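Local coordinates for probable csgAB operon transcriptional regulatory protein (PDB 5XP0) that drives transcription of the csgAB operon for adhesive curli fimbriae and promotes biofilm formation, represented here by its atypical receiver domain, at residues M65-A70 and L94-D99; L21-P26 and C61-D66; P101-E106 and A143-T148. One frame throughout, in Å; residues are numbered along the deposited sequence.

How the contacts relate
Contacts 1 and 2 are the buried part of the receiver domain: they share Met65 and Asp66 at the end of strand 61-66, which lies between strands 19-24 and 90-94 in the parallel sheet. Contact 2 is strand pairing, with leucine, isoleucine, valine and methionine side chains on its faces and a threonine-aspartate bond at its C-terminal end; contact 1 begins as pairing but turns into a loop contact carried by an amide-carboxylate bond and methionine packing. Both reach the second subunit. Contact 3 lies at the surface, its centre about 16 Å from that of contact 1; between mostly helical 101-106 and 143-148 the touch is tyrosine rings and aliphatic carbons, with a Tyr102-Lys141 hydrogen bond beside it.

Contact 1: M65-A70 and L94-D99; sequences MDMMEA and LNTPDD
Asp66 and Asn95 meet where strands 61-66 and 90-94 run out, and the amide of Asn95 is the donor. Its ND2 lies 2.9 Å from Asp66 OD1 in a nearly straight bond (176° at the hydrogen). OD1 sits in Asn95's own amide plane, yet the donor reaches it from above the carboxylate plane, since the two flat groups are turned 53° apart. From the opposite face of that carboxylate comes the backbone Met68 N, 3.1 Å from Asp66 OD1, which makes an Asx turn. One oxygen thus takes two N-H groups, one over each face, and this should restrict rotation of the carboxylate; OD2 bonds Thr24 OG1 and Gln29 of the second subunit.

Met68 crosses Asn95 at about a right angle. Its CG sits 3.7 Å from Asn95 CB, and its sulfur SD passes 3.9 Å from the same Asn95 CB. Met67 works the other flank: with CG beside its backbone N (chi1 -70°) and the chain bent twice beyond, CG lies alongside Thr96 OG1 while CB rests 4.0 Å from Pro97 CD. Thr96 OG1 itself bonds Phe115 O.

The backbone frames these side chains. Leu94 N donates to Met65 O at 2.8 Å, and Met67 N returns to Leu94 O at 2.9 Å, so Leu94 bonds the residues before and after Asp66, a parallel bridge between Leu94 and Asp66.

Asp66 stands at the C-terminal end of the third strand in sequence, where receiver domains usually carry the phosphoacceptor aspartate. Around the contact, Met67 packs on Ile75 of helix 72-83 and Leu94 on Leu22 of strand 19-24, while Leu28 and Gln29 of the second subunit hydrogen-bond to Asn95.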
ATOM      1  N   MET B  65     -11.572  -1.177   4.058  1.00 29.76           N
ATOM      2  CA  MET B  65     -11.882  -0.109   3.098  1.00 29.70           C
ATOM      3  C   MET B  65     -10.864   1.008   3.255  1.00 24.67           C
ATOM      4  O   MET B  65     -10.862   1.695   4.281  1.00 27.02           O
ATOM      5  CB  MET B  65     -13.272   0.433   3.388  1.00 36.58           C
ATOM      6  CG  MET B  65     -13.662   1.649   2.548  1.00 64.79           C
ATOM      7  SD  MET B  65     -13.737   1.156   0.857  1.00 98.30           S
ATOM      8  CE  MET B  65     -15.054  -0.050   0.881  1.00116.96           C
ATOM      9  N   ASP B  66     -10.035   1.226   2.240  1.00 30.48           N
ATOM     10  CA  ASP B  66      -8.928   2.192   2.363  1.00 27.57           C
ATOM     11  C   ASP B  66      -9.421   3.635   2.201  1.00 27.43           C
ATOM     12  O   ASP B  66      -9.550   4.145   1.092  1.00 32.90           O
ATOM     13  CB  ASP B  66      -7.849   1.889   1.336  1.00 30.04           C
ATOM     14  CG  ASP B  66      -6.557   2.701   1.577  1.00 26.73           C
ATOM     15  OD1 ASP B  66      -6.577   3.633   2.408  1.00 30.37           O
ATOM     16  OD2 ASP B  66      -5.523   2.364   0.971  1.00 31.65           O
ATOM     17  N   MET B  67      -9.563   4.331   3.324  1.00 28.45           N
ATOM     18  CA  MET B  67     -10.105   5.678   3.322  1.00 29.23           C
ATOM     19  C   MET B  67      -9.177   6.680   2.649  1.00 32.98           C
ATOM     20  O   MET B  67      -9.646   7.706   2.169  1.00 37.20           O
ATOM     21  CB  MET B  67     -10.393   6.098   4.751  1.00 27.05           C
ATOM     22  CG  MET B  67     -11.535   5.342   5.323  1.00 29.54           C
ATOM     23  SD  MET B  67     -13.085   5.696   4.540  1.00 37.99           S
ATOM     24  CE  MET B  67     -13.334   7.353   5.112  1.00 32.42           C
ATOM     25  N   MET B  68      -7.884   6.401   2.564  1.00 31.62           N
ATOM     26  CA  MET B  68      -7.002   7.328   1.859  1.00 44.33           C
ATOM     27  C   MET B  68      -7.222   7.308   0.358  1.00 38.33           C
ATOM     28  O   MET B  68      -6.761   8.218  -0.331  1.00 39.91           O
ATOM     29  CB  MET B  68      -5.542   6.978   2.115  1.00 49.14           C
ATOM     30  CG  MET B  68      -4.914   7.571   3.347  1.00 72.37           C
ATOM     31  SD  MET B  68      -3.176   7.037   3.450  1.00 64.67           S
ATOM     32  CE  MET B  68      -2.779   7.572   5.140  1.00 68.98           C
ATOM     33  N   GLU B  69      -7.877   6.281  -0.171  1.00 32.21           N
ATOM     34  CA  GLU B  69      -8.144   6.186  -1.597  1.00 32.30           C
ATOM     35  C   GLU B  69      -9.585   6.537  -1.924  1.00 41.40           C
ATOM     36  O   GLU B  69      -9.991   6.444  -3.079  1.00 40.82           O
ATOM     37  CB  GLU B  69      -7.832   4.768  -2.090  1.00 36.08           C
ATOM     38  CG  GLU B  69      -6.384   4.376  -1.889  1.00 47.46           C
ATOM     39  CD  GLU B  69      -5.439   5.337  -2.575  1.00 61.84           C
ATOM     40  OE1 GLU B  69      -5.707   5.701  -3.736  1.00 53.45           O
ATOM     41  OE2 GLU B  69      -4.477   5.783  -1.932  1.00 62.20           O
ATOM     42  N   ALA B  70     -10.354   6.967  -0.935  1.00 43.93           N
ATOM     43  CA  ALA B  70     -11.785   7.202  -1.081  1.00 37.40           C
ATOM     44  C   ALA B  70     -12.037   8.699  -1.132  1.00 38.19           C
ATOM     45  O   ALA B  70     -11.369   9.467  -0.442  1.00 51.40           O
ATOM     46  CB  ALA B  70     -12.579   6.586   0.069  1.00 38.78           C
ATOM     47  N   LEU B  94      -9.805   1.621   6.923  1.00 25.55           N
ATOM     48  CA  LEU B  94      -8.369   1.594   7.018  1.00 26.36           C
ATOM     49  C   LEU B  94      -7.816   2.965   6.659  1.00 29.01           C
ATOM     50  O   LEU B  94      -8.406   3.685   5.854  1.00 25.93           O
ATOM     51  CB  LEU B  94      -7.831   0.525   6.058  1.00 29.72           C
ATOM     52  CG  LEU B  94      -6.354   0.181   6.091  1.00 33.73           C
ATOM     53  CD1 LEU B  94      -6.083  -0.653   7.340  1.00 33.46           C
ATOM     54  CD2 LEU B  94      -5.965  -0.592   4.796  1.00 39.38           C
ATOM     55  N   ASN B  95      -6.685   3.322   7.272  1.00 25.30           N
ATOM     56  CA  ASN B  95      -6.007   4.596   6.990  1.00 26.08           C
ATOM     57  C   ASN B  95      -6.967   5.765   7.138  1.00 26.93           C
ATOM     58  O   ASN B  95      -6.987   6.677   6.310  1.00 25.41           O
ATOM     59  CB  ASN B  95      -5.380   4.629   5.593  1.00 26.20           C
ATOM     60  CG  ASN B  95      -4.314   3.576   5.386  1.00 24.32           C
ATOM     61  OD1 ASN B  95      -3.443   3.339   6.238  1.00 27.25           O
ATOM     62  ND2 ASN B  95      -4.385   2.920   4.228  1.00 27.83           N
ATOM     63  N   THR B  96      -7.766   5.740   8.200  1.00 27.85           N
ATOM     64  CA  THR B  96      -8.838   6.710   8.370  1.00 26.79           C
ATOM     65  C   THR B  96      -8.299   8.054   8.822  1.00 37.65           C
ATOM     66  O   THR B  96      -7.484   8.110   9.756  1.00 28.66           O
ATOM     67  CB  THR B  96      -9.863   6.238   9.399  1.00 38.34           C
ATOM     68  OG1 THR B  96     -10.339   4.927   9.056  1.00 32.06           O
ATOM     69  CG2 THR B  96     -11.032   7.209   9.425  1.00 32.00           C
ATOM     70  N   PRO B  97      -8.741   9.149   8.213  1.00 38.99           N
ATOM     71  CA  PRO B  97      -8.305  10.457   8.690  1.00 35.69           C
ATOM     72  C   PRO B  97      -8.630  10.601  10.159  1.00 35.59           C
ATOM     73  O   PRO B  97      -9.730  10.245  10.618  1.00 34.11           O
ATOM     74  CB  PRO B  97      -9.121  11.439   7.841  1.00 42.73           C
ATOM     75  CG  PRO B  97      -9.407  10.719   6.612  1.00 61.05           C
ATOM     76  CD  PRO B  97      -9.541   9.260   6.982  1.00 35.92           C
ATOM     77  N   ASP B  98      -7.670  11.108  10.916  1.00 42.41           N
ATOM     78  CA  ASP B  98      -8.034  11.633  12.213  1.00 91.57           C
ATOM     79  C   ASP B  98      -9.205  12.560  11.945  1.00 76.18           C
ATOM     80  O   ASP B  98      -9.261  13.206  10.897  1.00116.27           O
ATOM     81  CB  ASP B  98      -6.859  12.368  12.858  1.00129.62           C
ATOM     82  CG  ASP B  98      -5.670  11.456  13.098  1.00120.15           C
ATOM     83  OD1 ASP B  98      -5.804  10.495  13.885  1.00120.67           O
ATOM     84  OD2 ASP B  98      -4.604  11.687  12.486  1.00121.80           O
ATOM     85  N   ASP B  99     -10.179  12.564  12.836  1.00 54.10           N
ATOM     86  CA  ASP B  99     -11.297  13.509  12.773  1.00 75.92           C
ATOM     87  C   ASP B  99     -12.205  13.266  11.559  1.00 64.57           C
ATOM     88  O   ASP B  99     -12.991  14.146  11.181  1.00 47.02           O
ATOM     89  CB  ASP B  99     -10.852  14.986  12.806  1.00 95.07           C
ATOM     90  CG  ASP B  99     -10.117  15.438  11.552  1.00104.41           C
ATOM     91  OD1 ASP B  99      -8.973  15.922  11.687  1.00110.80           O
ATOM     92  OD2 ASP B  99     -10.661  15.288  10.435  1.00109.88           O
TER

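Contact 2: L21-P26 and C61-D66; sequences LLITKP and CIVLMD
Strands 19-24 and 61-66 run parallel here, their axes 19° apart, joined by four alternating backbone hydrogen bonds: Leu21 N to Ile62 O, Leu64 N to Leu21 O, Ile23 N to Leu64 O and Asp66 N to Ile23 O. Between them, Val63 CA adds a C-H...O contact to Leu21 O at 3.4 Å.

On the face of Leu21, Ile23, Val63 and Met65, Ile23 reaches two partners. Its CD1 lies anti to CA about CB-CG1 (chi2 179°), and this extended branch comes to Val63 CG1 at 3.6 Å and Met65 CE at 3.9 Å. Leu21 lies alongside Val63, pointing the same way, with CD2 4.2 Å from Val63 CG2. On the face of Leu22 and Leu64 the two chains meet obliquely, and Leu22 CD1 comes to Leu64 CB at 4.1 Å.

The polar end is different. Thr24 puts its hydroxyl anti to the backbone N (chi1 -177°) and donates from OG1 to Asp66 OD2 at 2.6 Å; OD2 accepts with its anti lone pair, away from the other oxygen.

The chemistry therefore changes along the pair, from hydrocarbon to an equally buried hydroxyl-carboxylate bond at the C-terminal ends of the strands, the end of the sheet where receiver domains typically have their active site. Thr24 probably helps hold the carboxylate's orientation, and Gln29 of the second subunit shares OD2, coupling this polar end to the dimer.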
ATOM      1  N   LEU B  21     -11.069  -8.869   2.627  1.00 28.81           N
ATOM      2  CA  LEU B  21     -11.229  -8.213   1.339  1.00 29.71           C
ATOM      3  C   LEU B  21     -10.645  -6.821   1.482  1.00 31.64           C
ATOM      4  O   LEU B  21     -11.240  -5.957   2.130  1.00 30.62           O
ATOM      5  CB  LEU B  21     -12.684  -8.166   0.922  1.00 34.31           C
ATOM      6  CG  LEU B  21     -12.935  -7.461  -0.408  1.00 46.08           C
ATOM      7  CD1 LEU B  21     -12.094  -8.062  -1.528  1.00 51.24           C
ATOM      8  CD2 LEU B  21     -14.403  -7.586  -0.747  1.00 53.49           C
ATOM      9  N   LEU B  22      -9.445  -6.626   0.948  1.00 27.63           N
ATOM     10  CA  LEU B  22      -8.773  -5.358   1.088  1.00 25.74           C
ATOM     11  C   LEU B  22      -9.111  -4.523  -0.138  1.00 30.92           C
ATOM     12  O   LEU B  22      -8.708  -4.843  -1.260  1.00 29.57           O
ATOM     13  CB  LEU B  22      -7.279  -5.591   1.266  1.00 22.97           C
ATOM     14  CG  LEU B  22      -6.413  -4.336   1.101  1.00 27.23           C
ATOM     15  CD1 LEU B  22      -6.730  -3.336   2.152  1.00 26.79           C
ATOM     16  CD2 LEU B  22      -5.010  -4.749   1.281  1.00 26.67           C
ATOM     17  N   ILE B  23      -9.845  -3.456   0.072  1.00 29.96           N
ATOM     18  CA  ILE B  23     -10.306  -2.619  -1.014  1.00 27.96           C
ATOM     19  C   ILE B  23      -9.485  -1.350  -0.971  1.00 34.96           C
ATOM     20  O   ILE B  23      -9.650  -0.522  -0.062  1.00 24.68           O
ATOM     21  CB  ILE B  23     -11.794  -2.316  -0.912  1.00 25.60           C
ATOM     22  CG1 ILE B  23     -12.596  -3.609  -0.963  1.00 27.55           C
ATOM     23  CG2 ILE B  23     -12.229  -1.358  -2.077  1.00 28.68           C
ATOM     24  CD1 ILE B  23     -14.115  -3.398  -0.842  1.00 31.59           C
ATOM     25  N   THR B  24      -8.630  -1.183  -1.970  1.00 29.58           N
ATOM     26  CA  THR B  24      -7.652  -0.111  -1.970  1.00 27.47           C
ATOM     27  C   THR B  24      -7.150   0.091  -3.395  1.00 27.17           C
ATOM     28  O   THR B  24      -7.689  -0.469  -4.358  1.00 30.02           O
ATOM     29  CB  THR B  24      -6.514  -0.467  -1.021  1.00 29.82           C
ATOM     30  OG1 THR B  24      -5.570   0.623  -0.969  1.00 32.74           O
ATOM     31  CG2 THR B  24      -5.873  -1.719  -1.512  1.00 29.75           C
ATOM     32  N   LYS B  25      -6.093   0.875  -3.528  1.00 26.71           N
ATOM     33  CA  LYS B  25      -5.413   0.989  -4.816  1.00 29.06           C
ATOM     34  C   LYS B  25      -4.470  -0.192  -4.955  1.00 26.95           C
ATOM     35  O   LYS B  25      -3.599  -0.379  -4.090  1.00 30.21           O
ATOM     36  CB  LYS B  25      -4.596   2.266  -4.879  1.00 32.65           C
ATOM     37  CG  LYS B  25      -3.720   2.373  -6.142  1.00 42.58           C
ATOM     38  CD  LYS B  25      -2.896   3.656  -6.130  1.00 48.14           C
ATOM     39  CE  LYS B  25      -3.673   4.902  -6.416  1.00 52.10           C
ATOM     40  NZ  LYS B  25      -2.724   5.981  -6.889  1.00 48.08           N
ATOM     41  N   PRO B  26      -4.586  -1.013  -6.004  1.00 31.26           N
ATOM     42  CA  PRO B  26      -3.705  -2.166  -6.088  1.00 29.98           C
ATOM     43  C   PRO B  26      -2.281  -1.659  -6.248  1.00 40.35           C
ATOM     44  O   PRO B  26      -2.010  -0.700  -6.964  1.00 33.64           O
ATOM     45  CB  PRO B  26      -4.203  -2.931  -7.329  1.00 40.72           C
ATOM     46  CG  PRO B  26      -5.549  -2.420  -7.590  1.00 45.58           C
ATOM     47  CD  PRO B  26      -5.561  -0.996  -7.110  1.00 29.94           C
ATOM     48  N   CYS B  61     -17.130 -11.971   4.535  1.00 49.75           N
ATOM     49  CA  CYS B  61     -16.117 -10.989   4.192  1.00 49.17           C
ATOM     50  C   CYS B  61     -15.893  -9.961   5.296  1.00 28.69           C
ATOM     51  O   CYS B  61     -16.821  -9.332   5.815  1.00 40.62           O
ATOM     52  CB  CYS B  61     -16.485 -10.289   2.890  1.00 92.00           C
ATOM     53  SG  CYS B  61     -16.222 -11.304   1.442  1.00132.42           S
ATOM     54  N   ILE B  62     -14.630  -9.738   5.588  1.00 33.62           N
ATOM     55  CA  ILE B  62     -14.199  -8.634   6.424  1.00 33.00           C
ATOM     56  C   ILE B  62     -13.585  -7.636   5.451  1.00 38.90           C
ATOM     57  O   ILE B  62     -12.469  -7.829   4.963  1.00 36.04           O
ATOM     58  CB  ILE B  62     -13.202  -9.075   7.498  1.00 32.63           C
ATOM     59  CG1 ILE B  62     -13.880 -10.079   8.448  1.00 42.29           C
ATOM     60  CG2 ILE B  62     -12.634  -7.849   8.209  1.00 36.59           C
ATOM     61  CD1 ILE B  62     -12.924 -10.820   9.267  1.00 37.04           C
ATOM     62  N   VAL B  63     -14.317  -6.577   5.152  1.00 38.51           N
ATOM     63  CA  VAL B  63     -13.870  -5.592   4.177  1.00 32.72           C
ATOM     64  C   VAL B  63     -12.966  -4.603   4.883  1.00 28.93           C
ATOM     65  O   VAL B  63     -13.339  -4.037   5.911  1.00 31.34           O
ATOM     66  CB  VAL B  63     -15.063  -4.876   3.540  1.00 35.69           C
ATOM     67  CG1 VAL B  63     -14.579  -3.747   2.718  1.00 36.48           C
ATOM     68  CG2 VAL B  63     -15.951  -5.871   2.736  1.00 47.92           C
ATOM     69  N   LEU B  64     -11.759  -4.431   4.375  1.00 29.16           N
ATOM     70  CA  LEU B  64     -10.896  -3.349   4.836  1.00 24.01           C
ATOM     71  C   LEU B  64     -10.910  -2.280   3.762  1.00 27.60           C
ATOM     72  O   LEU B  64     -10.332  -2.469   2.692  1.00 32.84           O
ATOM     73  CB  LEU B  64      -9.479  -3.825   5.090  1.00 23.84           C
ATOM     74  CG  LEU B  64      -9.222  -4.814   6.205  1.00 43.93           C
ATOM     75  CD1 LEU B  64      -7.697  -5.101   6.300  1.00 42.12           C
ATOM     76  CD2 LEU B  64      -9.742  -4.222   7.469  1.00 50.62           C
ATOM     77  N   MET B  65     -11.572  -1.177   4.058  1.00 29.76           N
ATOM     78  CA  MET B  65     -11.882  -0.109   3.098  1.00 29.70           C
ATOM     79  C   MET B  65     -10.864   1.008   3.255  1.00 24.67           C
ATOM     80  O   MET B  65     -10.862   1.695   4.281  1.00 27.02           O
ATOM     81  CB  MET B  65     -13.272   0.433   3.388  1.00 36.58           C
ATOM     82  CG  MET B  65     -13.662   1.649   2.548  1.00 64.79           C
ATOM     83  SD  MET B  65     -13.737   1.156   0.857  1.00 98.30           S
ATOM     84  CE  MET B  65     -15.054  -0.050   0.881  1.00116.96           C
ATOM     85  N   ASP B  66     -10.035   1.226   2.240  1.00 30.48           N
ATOM     86  CA  ASP B  66      -8.928   2.192   2.363  1.00 27.57           C
ATOM     87  C   ASP B  66      -9.421   3.635   2.201  1.00 27.43           C
ATOM     88  O   ASP B  66      -9.550   4.145   1.092  1.00 32.90           O
ATOM     89  CB  ASP B  66      -7.849   1.889   1.336  1.00 30.04           C
ATOM     90  CG  ASP B  66      -6.557   2.701   1.577  1.00 26.73           C
ATOM     91  OD1 ASP B  66      -6.577   3.633   2.408  1.00 30.37           O
ATOM     92  OD2 ASP B  66      -5.523   2.364   0.971  1.00 31.65           O
TER

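Contact 3: P101-E106 and A143-T148; sequences PYREIE and ASYLIT
Next to Tyr145, whose ring packs on Tyr102, the carbonyl oxygen Ser144 O is gripped twice by Thr148. The backbone Thr148 N and the hydroxyl Thr148 OG1 each lie 3.1 Å from Ser144 O and approach it from opposite faces of the carbonyl plane. The pair of bonds ties the end of helix 140-147 to the residue that leaves it.

The contact itself is made by Tyr145 and Leu146, within this same turn. With CG anti to its backbone N (chi1 175°), Tyr145 lays its ring against the first turn of helix 102-107. Tyr102 CB stands over the middle of that ring, 3.9 Å from its centroid, a CH-pi contact. Glu106 CB meets the same ring at its edge, 4.0 Å from Tyr145 CE2. The two tyrosine rings are turned 54° apart with centroids 5.6 Å from each other; the side chains slide past one another in opposite directions, so that Tyr102 CD2 comes to 3.8 Å from Tyr145 CB. The far end of Tyr145 reaches Arg103, where OH is 3.4 Å from Arg103 CA and also touches the aliphatic Arg103 CG.

Leu146 completes the seam. Its CD2 lies 3.6 Å from Glu106 CB, against the aliphatic part of that side chain, while the carboxylate leads away.

The axes of the two short helix segments come within 10.4 Å at an inclination of 60°, and Tyr145 and Leu146 fill the space between them. The contact thus packs helix 140-147, which follows helix 121-132, against the short helix 102-107 on the outside of the receiver domain. Tyr102 OH is hydrogen-bonded to Lys141 NZ on helix 140-147. Farther in, Ile105 packs on Leu142 of that helix and on Ile111 and Val114 of strand 111-114, linking this surface contact to the edge of the sheet.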
ATOM      1  N   PRO B 101     -15.519  12.360  10.717  1.00 35.11           N
ATOM      2  CA  PRO B 101     -16.557  12.565  11.739  1.00 49.75           C
ATOM      3  C   PRO B 101     -17.243  11.270  12.148  1.00 43.75           C
ATOM      4  O   PRO B 101     -17.436  10.356  11.352  1.00 35.10           O
ATOM      5  CB  PRO B 101     -17.544  13.530  11.067  1.00 53.73           C
ATOM      6  CG  PRO B 101     -16.763  14.198   9.985  1.00 50.51           C
ATOM      7  CD  PRO B 101     -15.770  13.179   9.515  1.00 40.81           C
ATOM      8  N   TYR B 102     -17.619  11.210  13.423  1.00 37.63           N
ATOM      9  CA  TYR B 102     -18.379  10.077  13.936  1.00 45.63           C
ATOM     10  C   TYR B 102     -19.677   9.875  13.169  1.00 47.80           C
ATOM     11  O   TYR B 102     -20.094   8.738  12.907  1.00 35.29           O
ATOM     12  CB  TYR B 102     -18.686  10.303  15.409  1.00 50.36           C
ATOM     13  CG  TYR B 102     -17.532  10.077  16.343  1.00 41.11           C
ATOM     14  CD1 TYR B 102     -16.246   9.818  15.883  1.00 38.35           C
ATOM     15  CD2 TYR B 102     -17.757  10.074  17.719  1.00 55.96           C
ATOM     16  CE1 TYR B 102     -15.202   9.592  16.778  1.00 48.99           C
ATOM     17  CE2 TYR B 102     -16.745   9.852  18.602  1.00 53.75           C
ATOM     18  CZ  TYR B 102     -15.482   9.608  18.149  1.00 53.57           C
ATOM     19  OH  TYR B 102     -14.513   9.392  19.088  1.00 62.51           O
ATOM     20  N   ARG B 103     -20.346  10.968  12.829  1.00 33.80           N
ATOM     21  CA  ARG B 103     -21.575  10.892  12.045  1.00 48.73           C
ATOM     22  C   ARG B 103     -21.338  10.181  10.720  1.00 39.95           C
ATOM     23  O   ARG B 103     -22.222   9.463  10.225  1.00 42.47           O
ATOM     24  CB  ARG B 103     -22.107  12.300  11.760  1.00 56.09           C
ATOM     25  CG  ARG B 103     -22.012  13.286  12.922  1.00 86.03           C
ATOM     26  CD  ARG B 103     -22.493  14.674  12.514  1.00107.71           C
ATOM     27  NE  ARG B 103     -21.656  15.269  11.469  1.00117.86           N
ATOM     28  CZ  ARG B 103     -20.638  16.100  11.689  1.00112.50           C
ATOM     29  NH1 ARG B 103     -20.302  16.454  12.924  1.00119.91           N
ATOM     30  NH2 ARG B 103     -19.950  16.584  10.665  1.00101.51           N
ATOM     31  N   GLU B 104     -20.155  10.349  10.149  1.00 35.41           N
ATOM     32  CA  GLU B 104     -19.840   9.685   8.879  1.00 41.98           C
ATOM     33  C   GLU B 104     -19.529   8.212   9.087  1.00 38.00           C
ATOM     34  O   GLU B 104     -19.965   7.364   8.311  1.00 37.39           O
ATOM     35  CB  GLU B 104     -18.654  10.364   8.187  1.00 56.13           C
ATOM     36  CG  GLU B 104     -18.800  11.863   7.978  1.00 91.49           C
ATOM     37  CD  GLU B 104     -20.174  12.245   7.522  1.00 96.16           C
ATOM     38  OE1 GLU B 104     -20.725  11.543   6.653  1.00106.83           O
ATOM     39  OE2 GLU B 104     -20.715  13.240   8.045  1.00110.65           O
ATOM     40  N   ILE B 105     -18.756   7.892  10.116  1.00 42.59           N
ATOM     41  CA  ILE B 105     -18.488   6.493  10.419  1.00 34.13           C
ATOM     42  C   ILE B 105     -19.791   5.713  10.594  1.00 40.50           C
ATOM     43  O   ILE B 105     -19.954   4.614  10.048  1.00 43.19           O
ATOM     44  CB  ILE B 105     -17.606   6.403  11.665  1.00 37.04           C
ATOM     45  CG1 ILE B 105     -16.230   6.942  11.345  1.00 34.37           C
ATOM     46  CG2 ILE B 105     -17.550   4.982  12.169  1.00 33.25           C
ATOM     47  CD1 ILE B 105     -15.438   7.337  12.563  1.00 31.68           C
ATOM     48  N   GLU B 106     -20.726   6.256  11.376  1.00 40.06           N
ATOM     49  CA  GLU B 106     -21.987   5.564  11.631  1.00 41.46           C
ATOM     50  C   GLU B 106     -22.747   5.271  10.356  1.00 47.53           C
ATOM     51  O   GLU B 106     -23.478   4.276  10.294  1.00 43.15           O
ATOM     52  CB  GLU B 106     -22.879   6.393  12.560  1.00 37.18           C
ATOM     53  CG  GLU B 106     -24.155   5.703  13.051  1.00 46.81           C
ATOM     54  CD  GLU B 106     -25.342   5.841  12.087  1.00 62.64           C
ATOM     55  OE1 GLU B 106     -25.389   6.798  11.272  1.00 64.47           O
ATOM     56  OE2 GLU B 106     -26.265   5.010  12.181  1.00 67.24           O
ATOM     57  N   ALA B 143     -17.433   3.860  20.236  1.00 33.55           N
ATOM     58  CA  ALA B 143     -18.398   2.809  20.556  1.00 43.86           C
ATOM     59  C   ALA B 143     -19.601   3.377  21.274  1.00 45.89           C
ATOM     60  O   ALA B 143     -20.737   2.961  21.015  1.00 37.20           O
ATOM     61  CB  ALA B 143     -17.775   1.705  21.418  1.00 37.66           C
ATOM     62  N   SER B 144     -19.372   4.308  22.213  1.00 36.57           N
ATOM     63  CA  SER B 144     -20.493   4.890  22.945  1.00 36.31           C
ATOM     64  C   SER B 144     -21.380   5.709  22.019  1.00 38.72           C
ATOM     65  O   SER B 144     -22.617   5.633  22.102  1.00 43.99           O
ATOM     66  CB  SER B 144     -20.011   5.770  24.103  1.00 50.64           C
ATOM     67  OG  SER B 144     -21.150   6.299  24.809  1.00 51.68           O
ATOM     68  N   TYR B 145     -20.771   6.492  21.132  1.00 42.73           N
ATOM     69  CA  TYR B 145     -21.551   7.220  20.138  1.00 42.99           C
ATOM     70  C   TYR B 145     -22.407   6.269  19.326  1.00 39.55           C
ATOM     71  O   TYR B 145     -23.599   6.507  19.119  1.00 43.72           O
ATOM     72  CB  TYR B 145     -20.630   8.002  19.205  1.00 47.42           C
ATOM     73  CG  TYR B 145     -21.380   8.685  18.074  1.00 49.20           C
ATOM     74  CD1 TYR B 145     -21.978   9.935  18.253  1.00 52.21           C
ATOM     75  CD2 TYR B 145     -21.507   8.070  16.835  1.00 49.64           C
ATOM     76  CE1 TYR B 145     -22.651  10.561  17.207  1.00 51.64           C
ATOM     77  CE2 TYR B 145     -22.175   8.684  15.784  1.00 41.40           C
ATOM     78  CZ  TYR B 145     -22.747   9.924  15.975  1.00 49.13           C
ATOM     79  OH  TYR B 145     -23.417  10.503  14.929  1.00 54.85           O
ATOM     80  N   LEU B 146     -21.817   5.173  18.865  1.00 38.58           N
ATOM     81  CA  LEU B 146     -22.556   4.277  17.991  1.00 40.30           C
ATOM     82  C   LEU B 146     -23.663   3.570  18.755  1.00 48.92           C
ATOM     83  O   LEU B 146     -24.744   3.339  18.207  1.00 53.90           O
ATOM     84  CB  LEU B 146     -21.619   3.265  17.320  1.00 40.65           C
ATOM     85  CG  LEU B 146     -20.607   3.842  16.310  1.00 37.80           C
ATOM     86  CD1 LEU B 146     -19.635   2.761  15.829  1.00 46.79           C
ATOM     87  CD2 LEU B 146     -21.350   4.504  15.149  1.00 35.77           C
ATOM     88  N   ILE B 147     -23.420   3.225  20.022  1.00 43.71           N
ATOM     89  CA  ILE B 147     -24.415   2.452  20.763  1.00 42.39           C
ATOM     90  C   ILE B 147     -25.636   3.303  21.068  1.00 60.49           C
ATOM     91  O   ILE B 147     -26.768   2.804  21.055  1.00 66.48           O
ATOM     92  CB  ILE B 147     -23.799   1.863  22.047  1.00 38.55           C
ATOM     93  CG1 ILE B 147     -22.884   0.716  21.670  1.00 43.98           C
ATOM     94  CG2 ILE B 147     -24.867   1.412  23.027  1.00 57.11           C
ATOM     95  CD1 ILE B 147     -22.031   0.173  22.771  1.00 43.91           C
ATOM     96  N   THR B 148     -25.413   4.535  21.399  1.00 54.32           N
ATOM     97  CA  THR B 148     -26.468   5.365  21.812  1.00 72.30           C
ATOM     98  C   THR B 148     -27.097   6.494  20.916  1.00 68.55           C
ATOM     99  O   THR B 148     -27.354   7.493  21.426  1.00 72.55           O
ATOM    100  CB  THR B 148     -26.029   6.022  23.154  1.00 79.50           C
ATOM    101  OG1 THR B 148     -25.255   7.120  22.827  1.00106.30           O
ATOM    102  CG2 THR B 148     -25.264   5.228  24.039  1.00 77.59           C
TER